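Local coordinates for Lpg0393 helical bundle domain-containing protein (Legionella pneumophila subsp. pneumophila str. Philadelphia 1, PDB 4R0G), which probably acts as a guanine-nucleotide exchange factor for the small GTPases Rab5, Rab21 and Rab22, through a VPS9-like domain, at residues A[1-13]-A[18-30]. Sequence-based numbering, arbitrary orientation.
Sequences MLSSTKEYLQALR and LLFLQWPKFIAEY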
ATOM      1  N   MET A   1     -21.280   8.009 -13.808  1.00 83.35           N
ATOM      2  CA  MET A   1     -21.678   7.279 -12.608  1.00 74.08           C
ATOM      3  C   MET A   1     -23.071   6.701 -12.708  1.00 70.63           C
ATOM      4  O   MET A   1     -23.790   6.937 -13.682  1.00 75.59           O
ATOM      5  CB  MET A   1     -21.647   8.185 -11.393  1.00 73.32           C
ATOM      6  CG  MET A   1     -20.265   8.497 -10.888  1.00 84.18           C
ATOM      7  SD  MET A   1     -20.464   9.387  -9.343  1.00 98.85           S
ATOM      8  CE  MET A   1     -21.942  10.367  -9.712  1.00 61.81           C
ATOM      9  N   LEU A   2     -23.453   5.951 -11.678  1.00 61.11           N
ATOM     10  CA  LEU A   2     -24.747   5.315 -11.671  1.00 57.35           C
ATOM     11  C   LEU A   2     -25.762   6.320 -11.093  1.00 60.61           C
ATOM     12  O   LEU A   2     -25.366   7.362 -10.570  1.00 66.63           O
ATOM     13  CB  LEU A   2     -24.649   4.034 -10.840  1.00 57.19           C
ATOM     14  CG  LEU A   2     -24.105   2.748 -11.483  1.00 52.57           C
ATOM     15  CD1 LEU A   2     -23.058   3.015 -12.538  1.00 51.51           C
ATOM     16  CD2 LEU A   2     -23.568   1.775 -10.424  1.00 41.03           C
ATOM     17  N   SER A   3     -27.057   6.034 -11.201  1.00 58.86           N
ATOM     18  CA  SER A   3     -28.083   6.969 -10.708  1.00 64.84           C
ATOM     19  C   SER A   3     -28.815   6.586  -9.394  1.00 65.40           C
ATOM     20  O   SER A   3     -29.664   7.340  -8.900  1.00 63.93           O
ATOM     21  CB  SER A   3     -29.085   7.285 -11.821  1.00 65.85           C
ATOM     22  OG  SER A   3     -29.641   6.086 -12.340  1.00 66.64           O
ATOM     23  N   SER A   4     -28.507   5.408  -8.859  1.00 64.16           N
ATOM     24  CA  SER A   4     -29.279   4.830  -7.763  1.00 60.71           C
ATOM     25  C   SER A   4     -28.414   4.063  -6.790  1.00 61.57           C
ATOM     26  O   SER A   4     -27.563   3.257  -7.192  1.00 60.16           O
ATOM     27  CB  SER A   4     -30.293   3.837  -8.301  1.00 49.47           C
ATOM     28  OG  SER A   4     -30.396   3.975  -9.695  1.00 66.66           O
ATOM     29  N   THR A   5     -28.669   4.281  -5.510  1.00 53.30           N
ATOM     30  CA  THR A   5     -28.149   3.407  -4.484  1.00 45.67           C
ATOM     31  C   THR A   5     -28.476   1.958  -4.799  1.00 53.05           C
ATOM     32  O   THR A   5     -27.625   1.067  -4.573  1.00 47.92           O
ATOM     33  CB  THR A   5     -28.734   3.785  -3.158  1.00 41.76           C
ATOM     34  OG1 THR A   5     -28.231   5.074  -2.823  1.00 49.67           O
ATOM     35  CG2 THR A   5     -28.348   2.789  -2.094  1.00 43.23           C
ATOM     36  N   LYS A   6     -29.689   1.731  -5.330  1.00 52.49           N
ATOM     37  CA  LYS A   6     -30.084   0.378  -5.730  1.00 56.32           C
ATOM     38  C   LYS A   6     -29.071  -0.122  -6.749  1.00 51.23           C
ATOM     39  O   LYS A   6     -28.635  -1.278  -6.692  1.00 45.79           O
ATOM     40  CB  LYS A   6     -31.512   0.327  -6.288  1.00 50.77           C
ATOM     41  N   GLU A   7     -28.691   0.767  -7.666  1.00 47.41           N
ATOM     42  CA  GLU A   7     -27.735   0.418  -8.696  1.00 47.73           C
ATOM     43  C   GLU A   7     -26.410   0.029  -8.044  1.00 55.50           C
ATOM     44  O   GLU A   7     -25.876  -1.064  -8.308  1.00 54.65           O
ATOM     45  CB  GLU A   7     -27.557   1.573  -9.682  1.00 51.51           C
ATOM     46  CG  GLU A   7     -28.364   1.425 -10.943  1.00 51.80           C
ATOM     47  CD  GLU A   7     -28.169   2.591 -11.899  1.00 64.32           C
ATOM     48  OE1 GLU A   7     -28.120   3.755 -11.425  1.00 66.49           O
ATOM     49  OE2 GLU A   7     -28.052   2.344 -13.125  1.00 65.02           O
ATOM     50  N   TYR A   8     -25.898   0.906  -7.172  1.00 50.36           N
ATOM     51  CA  TYR A   8     -24.648   0.622  -6.468  1.00 46.36           C
ATOM     52  C   TYR A   8     -24.704  -0.648  -5.628  1.00 49.15           C
ATOM     53  O   TYR A   8     -23.868  -1.542  -5.794  1.00 46.79           O
ATOM     54  CB  TYR A   8     -24.154   1.824  -5.676  1.00 46.55           C
ATOM     55  CG  TYR A   8     -23.554   2.888  -6.569  1.00 46.16           C
ATOM     56  CD1 TYR A   8     -22.376   2.661  -7.237  1.00 42.41           C
ATOM     57  CD2 TYR A   8     -24.176   4.118  -6.743  1.00 53.06           C
ATOM     58  CE1 TYR A   8     -21.829   3.623  -8.067  1.00 49.50           C
ATOM     59  CE2 TYR A   8     -23.639   5.088  -7.562  1.00 48.94           C
ATOM     60  CZ  TYR A   8     -22.465   4.833  -8.228  1.00 52.82           C
ATOM     61  OH  TYR A   8     -21.902   5.785  -9.060  1.00 59.49           O
ATOM     62  N   LEU A   9     -25.703  -0.761  -4.760  1.00 49.65           N
ATOM     63  CA  LEU A   9     -25.869  -1.999  -3.994  1.00 44.68           C
ATOM     64  C   LEU A   9     -26.027  -3.243  -4.878  1.00 52.56           C
ATOM     65  O   LEU A   9     -25.621  -4.341  -4.495  1.00 50.64           O
ATOM     66  CB  LEU A   9     -27.020  -1.878  -3.016  1.00 48.39           C
ATOM     67  CG  LEU A   9     -26.785  -0.764  -2.007  1.00 51.29           C
ATOM     68  CD1 LEU A   9     -28.016  -0.575  -1.154  1.00 49.93           C
ATOM     69  CD2 LEU A   9     -25.561  -1.080  -1.141  1.00 46.49           C
ATOM     70  N   GLN A  10     -26.588  -3.077  -6.076  1.00 57.34           N
ATOM     71  CA  GLN A  10     -26.668  -4.202  -7.011  1.00 59.53           C
ATOM     72  C   GLN A  10     -25.263  -4.648  -7.385  1.00 58.69           C
ATOM     73  O   GLN A  10     -24.935  -5.831  -7.311  1.00 55.48           O
ATOM     74  CB  GLN A  10     -27.458  -3.836  -8.272  1.00 60.55           C
ATOM     75  CG  GLN A  10     -27.865  -5.050  -9.125  1.00 60.70           C
ATOM     76  CD  GLN A  10     -28.524  -6.165  -8.313  1.00 60.48           C
ATOM     77  OE1 GLN A  10     -29.484  -5.921  -7.571  1.00 64.29           O
ATOM     78  NE2 GLN A  10     -27.998  -7.397  -8.440  1.00 57.13           N
ATOM     79  N   ALA A  11     -24.433  -3.678  -7.750  1.00 58.91           N
ATOM     80  CA  ALA A  11     -23.034  -3.935  -8.050  1.00 53.87           C
ATOM     81  C   ALA A  11     -22.335  -4.677  -6.914  1.00 55.55           C
ATOM     82  O   ALA A  11     -21.536  -5.604  -7.165  1.00 49.63           O
ATOM     83  CB  ALA A  11     -22.313  -2.624  -8.389  1.00 48.52           C
ATOM     84  N   LEU A  12     -22.630  -4.283  -5.669  1.00 54.20           N
ATOM     85  CA  LEU A  12     -22.073  -4.996  -4.505  1.00 52.10           C
ATOM     86  C   LEU A  12     -22.533  -6.465  -4.458  1.00 51.75           C
ATOM     87  O   LEU A  12     -21.758  -7.368  -4.137  1.00 50.97           O
ATOM     88  CB  LEU A  12     -22.387  -4.281  -3.184  1.00 46.70           C
ATOM     89  CG  LEU A  12     -22.027  -5.148  -1.964  1.00 49.49           C
ATOM     90  CD1 LEU A  12     -20.514  -5.207  -1.795  1.00 50.31           C
ATOM     91  CD2 LEU A  12     -22.709  -4.728  -0.667  1.00 36.90           C
ATOM     92  N   ARG A  13     -23.794  -6.707  -4.810  1.00 56.60           N
ATOM     93  CA  ARG A  13     -24.344  -8.066  -4.762  1.00 59.19           C
ATOM     94  C   ARG A  13     -23.772  -8.887  -5.909  1.00 56.64           C
ATOM     95  O   ARG A  13     -23.582 -10.094  -5.781  1.00 58.17           O
ATOM     96  CB  ARG A  13     -25.891  -8.055  -4.794  1.00 60.65           C
ATOM     97  CG  ARG A  13     -26.596  -7.558  -3.506  1.00 55.73           C
ATOM     98  CD  ARG A  13     -27.763  -6.582  -3.798  1.00 60.78           C
ATOM     99  NE  ARG A  13     -28.218  -5.816  -2.610  1.00 68.82           N
ATOM    100  CZ  ARG A  13     -29.149  -4.849  -2.620  1.00 64.35           C
ATOM    101  NH1 ARG A  13     -29.748  -4.513  -3.758  1.00 72.59           N
ATOM    102  NH2 ARG A  13     -29.481  -4.210  -1.496  1.00 55.08           N
ATOM    103  N   LEU A  18     -15.033  -2.348  -7.362  1.00 49.80           N
ATOM    104  CA  LEU A  18     -14.479  -1.020  -7.681  1.00 45.85           C
ATOM    105  C   LEU A  18     -15.597  -0.074  -7.998  1.00 50.17           C
ATOM    106  O   LEU A  18     -15.554   1.097  -7.609  1.00 53.66           O
ATOM    107  CB  LEU A  18     -13.500  -1.074  -8.850  1.00 43.61           C
ATOM    108  CG  LEU A  18     -12.189  -1.575  -8.297  1.00 39.05           C
ATOM    109  CD1 LEU A  18     -11.230  -1.947  -9.387  1.00 40.21           C
ATOM    110  CD2 LEU A  18     -11.677  -0.472  -7.393  1.00 36.31           C
ATOM    111  N   LEU A  19     -16.609  -0.595  -8.686  1.00 47.57           N
ATOM    112  CA  LEU A  19     -17.800   0.187  -8.958  1.00 47.39           C
ATOM    113  C   LEU A  19     -18.591   0.437  -7.672  1.00 42.98           C
ATOM    114  O   LEU A  19     -19.013   1.558  -7.411  1.00 41.05           O
ATOM    115  CB  LEU A  19     -18.656  -0.486 -10.043  1.00 49.43           C
ATOM    116  CG  LEU A  19     -19.989   0.211 -10.304  1.00 52.80           C
ATOM    117  CD1 LEU A  19     -19.728   1.678 -10.708  1.00 47.51           C
ATOM    118  CD2 LEU A  19     -20.844  -0.573 -11.333  1.00 43.57           C
ATOM    119  N   PHE A  20     -18.780  -0.596  -6.862  1.00 43.31           N
ATOM    120  CA  PHE A  20     -19.547  -0.413  -5.631  1.00 42.24           C
ATOM    121  C   PHE A  20     -18.972   0.686  -4.745  1.00 45.50           C
ATOM    122  O   PHE A  20     -19.720   1.477  -4.178  1.00 41.90           O
ATOM    123  CB  PHE A  20     -19.643  -1.699  -4.857  1.00 44.58           C
ATOM    124  CG  PHE A  20     -19.943  -1.498  -3.397  1.00 52.24           C
ATOM    125  CD1 PHE A  20     -21.210  -1.098  -2.985  1.00 45.71           C
ATOM    126  CD2 PHE A  20     -18.974  -1.737  -2.421  1.00 47.01           C
ATOM    127  CE1 PHE A  20     -21.510  -0.908  -1.648  1.00 36.83           C
ATOM    128  CE2 PHE A  20     -19.286  -1.561  -1.073  1.00 47.59           C
ATOM    129  CZ  PHE A  20     -20.570  -1.149  -0.698  1.00 43.06           C
ATOM    130  N   LEU A  21     -17.634   0.742  -4.681  1.00 48.22           N
ATOM    131  CA  LEU A  21     -16.855   1.749  -3.926  1.00 41.43           C
ATOM    132  C   LEU A  21     -16.987   3.187  -4.433  1.00 41.91           C
ATOM    133  O   LEU A  21     -16.400   4.104  -3.866  1.00 39.93           O
ATOM    134  CB  LEU A  21     -15.373   1.362  -3.875  1.00 44.25           C
ATOM    135  CG  LEU A  21     -15.017   0.106  -3.056  1.00 45.80           C
ATOM    136  CD1 LEU A  21     -13.542  -0.124  -3.030  1.00 43.12           C
ATOM    137  CD2 LEU A  21     -15.532   0.226  -1.650  1.00 38.04           C
ATOM    138  N   GLN A  22     -17.717   3.365  -5.531  1.00 39.89           N
ATOM    139  CA  GLN A  22     -17.919   4.672  -6.155  1.00 47.52           C
ATOM    140  C   GLN A  22     -19.164   5.329  -5.567  1.00 45.68           C
ATOM    141  O   GLN A  22     -19.505   6.491  -5.843  1.00 40.94           O
ATOM    142  CB  GLN A  22     -18.118   4.460  -7.647  1.00 50.86           C
ATOM    143  CG  GLN A  22     -17.395   5.385  -8.567  1.00 55.26           C
ATOM    144  CD  GLN A  22     -17.378   4.834  -9.985  1.00 58.66           C
ATOM    145  OE1 GLN A  22     -16.351   4.340 -10.446  1.00 56.16           O
ATOM    146  NE2 GLN A  22     -18.529   4.897 -10.677  1.00 70.79           N
ATOM    147  N   TRP A  23     -19.837   4.527  -4.762  1.00 41.59           N
ATOM    148  CA  TRP A  23     -21.078   4.886  -4.106  1.00 45.54           C
ATOM    149  C   TRP A  23     -20.985   6.169  -3.292  1.00 47.53           C
ATOM    150  O   TRP A  23     -21.810   7.076  -3.463  1.00 46.21           O
ATOM    151  CB  TRP A  23     -21.475   3.738  -3.179  1.00 43.06           C
ATOM    152  CG  TRP A  23     -22.820   3.806  -2.593  1.00 46.03           C
ATOM    153  CD1 TRP A  23     -23.907   4.469  -3.089  1.00 48.74           C
ATOM    154  CD2 TRP A  23     -23.257   3.138  -1.408  1.00 51.37           C
ATOM    155  NE1 TRP A  23     -24.991   4.266  -2.276  1.00 47.57           N
ATOM    156  CE2 TRP A  23     -24.630   3.450  -1.237  1.00 50.17           C
ATOM    157  CE3 TRP A  23     -22.624   2.308  -0.470  1.00 45.99           C
ATOM    158  CZ2 TRP A  23     -25.390   2.970  -0.152  1.00 50.89           C
ATOM    159  CZ3 TRP A  23     -23.374   1.824   0.608  1.00 51.96           C
ATOM    160  CH2 TRP A  23     -24.758   2.159   0.754  1.00 52.42           C
ATOM    161  N   PRO A  24     -19.996   6.250  -2.376  1.00 49.30           N
ATOM    162  CA  PRO A  24     -20.065   7.446  -1.545  1.00 47.43           C
ATOM    163  C   PRO A  24     -19.797   8.753  -2.328  1.00 51.94           C
ATOM    164  O   PRO A  24     -20.174   9.841  -1.876  1.00 50.14           O
ATOM    165  CB  PRO A  24     -19.051   7.155  -0.423  1.00 34.93           C
ATOM    166  CG  PRO A  24     -18.169   6.126  -0.926  1.00 43.37           C
ATOM    167  CD  PRO A  24     -18.858   5.381  -2.002  1.00 47.92           C
ATOM    168  N   LYS A  25     -19.202   8.643  -3.513  1.00 49.97           N
ATOM    169  CA  LYS A  25     -19.023   9.812  -4.373  1.00 52.29           C
ATOM    170  C   LYS A  25     -20.362  10.223  -5.011  1.00 54.25           C
ATOM    171  O   LYS A  25     -20.632  11.406  -5.213  1.00 56.70           O
ATOM    172  CB  LYS A  25     -17.939   9.535  -5.433  1.00 53.97           C
ATOM    173  CG  LYS A  25     -17.590  10.729  -6.286  1.00 58.36           C
ATOM    174  CD  LYS A  25     -16.977  10.329  -7.628  1.00 67.37           C
ATOM    175  CE  LYS A  25     -16.771  11.579  -8.512  1.00 81.49           C
ATOM    176  NZ  LYS A  25     -15.771  11.386  -9.616  1.00 87.55           N
ATOM    177  N   PHE A  26     -21.201   9.239  -5.318  1.00 52.07           N
ATOM    178  CA  PHE A  26     -22.543   9.498  -5.843  1.00 55.33           C
ATOM    179  C   PHE A  26     -23.442  10.113  -4.770  1.00 57.79           C
ATOM    180  O   PHE A  26     -24.133  11.112  -4.991  1.00 57.74           O
ATOM    181  CB  PHE A  26     -23.146   8.190  -6.409  1.00 59.48           C
ATOM    182  CG  PHE A  26     -24.656   8.144  -6.428  1.00 59.45           C
ATOM    183  CD1 PHE A  26     -25.375   8.751  -7.453  1.00 59.00           C
ATOM    184  CD2 PHE A  26     -25.355   7.462  -5.431  1.00 56.52           C
ATOM    185  CE1 PHE A  26     -26.760   8.700  -7.469  1.00 58.32           C
ATOM    186  CE2 PHE A  26     -26.747   7.403  -5.445  1.00 57.91           C
ATOM    187  CZ  PHE A  26     -27.447   8.021  -6.467  1.00 62.36           C
ATOM    188  N   ILE A  27     -23.407   9.506  -3.593  1.00 60.55           N
ATOM    189  CA  ILE A  27     -24.162  10.011  -2.465  1.00 55.19           C
ATOM    190  C   ILE A  27     -23.769  11.459  -2.192  1.00 55.81           C
ATOM    191  O   ILE A  27     -24.586  12.251  -1.772  1.00 62.00           O
ATOM    192  CB  ILE A  27     -23.968   9.103  -1.242  1.00 47.82           C
ATOM    193  CG1 ILE A  27     -24.681   7.778  -1.496  1.00 56.71           C
ATOM    194  CG2 ILE A  27     -24.505   9.732   0.026  1.00 44.55           C
ATOM    195  CD1 ILE A  27     -24.583   6.786  -0.346  1.00 58.21           C
ATOM    196  N   ALA A  28     -22.536  11.833  -2.480  1.00 58.75           N
ATOM    197  CA  ALA A  28     -22.117  13.190  -2.172  1.00 62.65           C
ATOM    198  C   ALA A  28     -22.690  14.175  -3.182  1.00 64.81           C
ATOM    199  O   ALA A  28     -22.900  15.342  -2.859  1.00 68.37           O
ATOM    200  CB  ALA A  28     -20.611  13.284  -2.113  1.00 61.09           C
ATOM    201  N   GLU A  29     -22.924  13.711  -4.408  1.00 64.04           N
ATOM    202  CA  GLU A  29     -23.546  14.558  -5.428  1.00 70.06           C
ATOM    203  C   GLU A  29     -25.067  14.606  -5.364  1.00 69.23           C
ATOM    204  O   GLU A  29     -25.670  15.675  -5.498  1.00 70.61           O
ATOM    205  CB  GLU A  29     -23.080  14.174  -6.829  1.00 71.09           C
ATOM    206  CG  GLU A  29     -21.663  14.614  -7.085  1.00 86.57           C
ATOM    207  CD  GLU A  29     -21.332  14.659  -8.556  1.00 93.80           C
ATOM    208  OE1 GLU A  29     -21.548  13.624  -9.234  1.00 95.35           O
ATOM    209  OE2 GLU A  29     -20.862  15.727  -9.024  1.00 89.66           O
ATOM    210  N   TYR A  30     -25.680  13.446  -5.160  1.00 63.16           N
ATOM    211  CA  TYR A  30     -27.126  13.355  -5.060  1.00 57.91           C
ATOM    212  C   TYR A  30     -27.613  14.268  -3.960  1.00 63.26           C
ATOM    213  O   TYR A  30     -28.704  14.822  -4.063  1.00 75.84           O
ATOM    214  CB  TYR A  30     -27.541  11.909  -4.790  1.00 62.86           C
ATOM    215  CG  TYR A  30     -29.027  11.646  -4.764  1.00 65.09           C
ATOM    216  CD1 TYR A  30     -29.768  11.614  -5.939  1.00 66.20           C
ATOM    217  CD2 TYR A  30     -29.689  11.380  -3.564  1.00 67.19           C
ATOM    218  CE1 TYR A  30     -31.149  11.350  -5.924  1.00 58.99           C
ATOM    219  CE2 TYR A  30     -31.061  11.109  -3.539  1.00 70.67           C
ATOM    220  CZ  TYR A  30     -31.784  11.102  -4.726  1.00 68.43           C
ATOM    221  OH  TYR A  30     -33.136  10.844  -4.712  1.00 68.92           O
TER
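An aromatic cluster of Tyr8, Trp23 and Phe26 lies within the interface of two antiparallel helices in the VPS9-like domain. Helix 5-13 and helix 23-30, linked through the short helix 17-20 and a type I turn from Phe20 to Trp23, have axes 10.4 Å apart at 176°. The Tyr8 ring has a carbon over each face. Trp23 CA sits over the centre of one, 4.0 Å from the ring centroid and almost along the ring normal, a CH-pi contact, while Leu2 CD2 rests nearer the rim of the opposite face. The ring's far end is fixed within its own segment, since Leu2 N donates to Tyr8 OH at 3.0 Å; this nearly straight bond is consistent with residues 1-4 lying back over the ring, where Leu2 CD2 meets Leu19 CD2 tip to tip. The Tyr8 and Phe26 planes are inclined at 45° and pack obliquely, Tyr8 CE2 against Phe26 CB and CG. Trp23 turns its CG away from its own backbone N (chi1 -170°), which swings the indole across helix 5-13: Tyr8 CB covers the five-membered ring, and Leu9 CD2 lies 4.1 Å from the six-membered centroid. The indole's other face is covered by Ile27 CD1 of its own helix, and Trp51 adds an edge-to-face partner, joining the pair to helix 40-53. On helix 17-20, Phe20 takes Leu12 CB over one face, 3.8 Å from its centroid, and also touches Ile89 of helix 80-101. At the indole edge, Trp23 NE1 points in plane at Thr5 OG1, a weak hydrogen bond of 3.4 Å whose acceptor position is less certain.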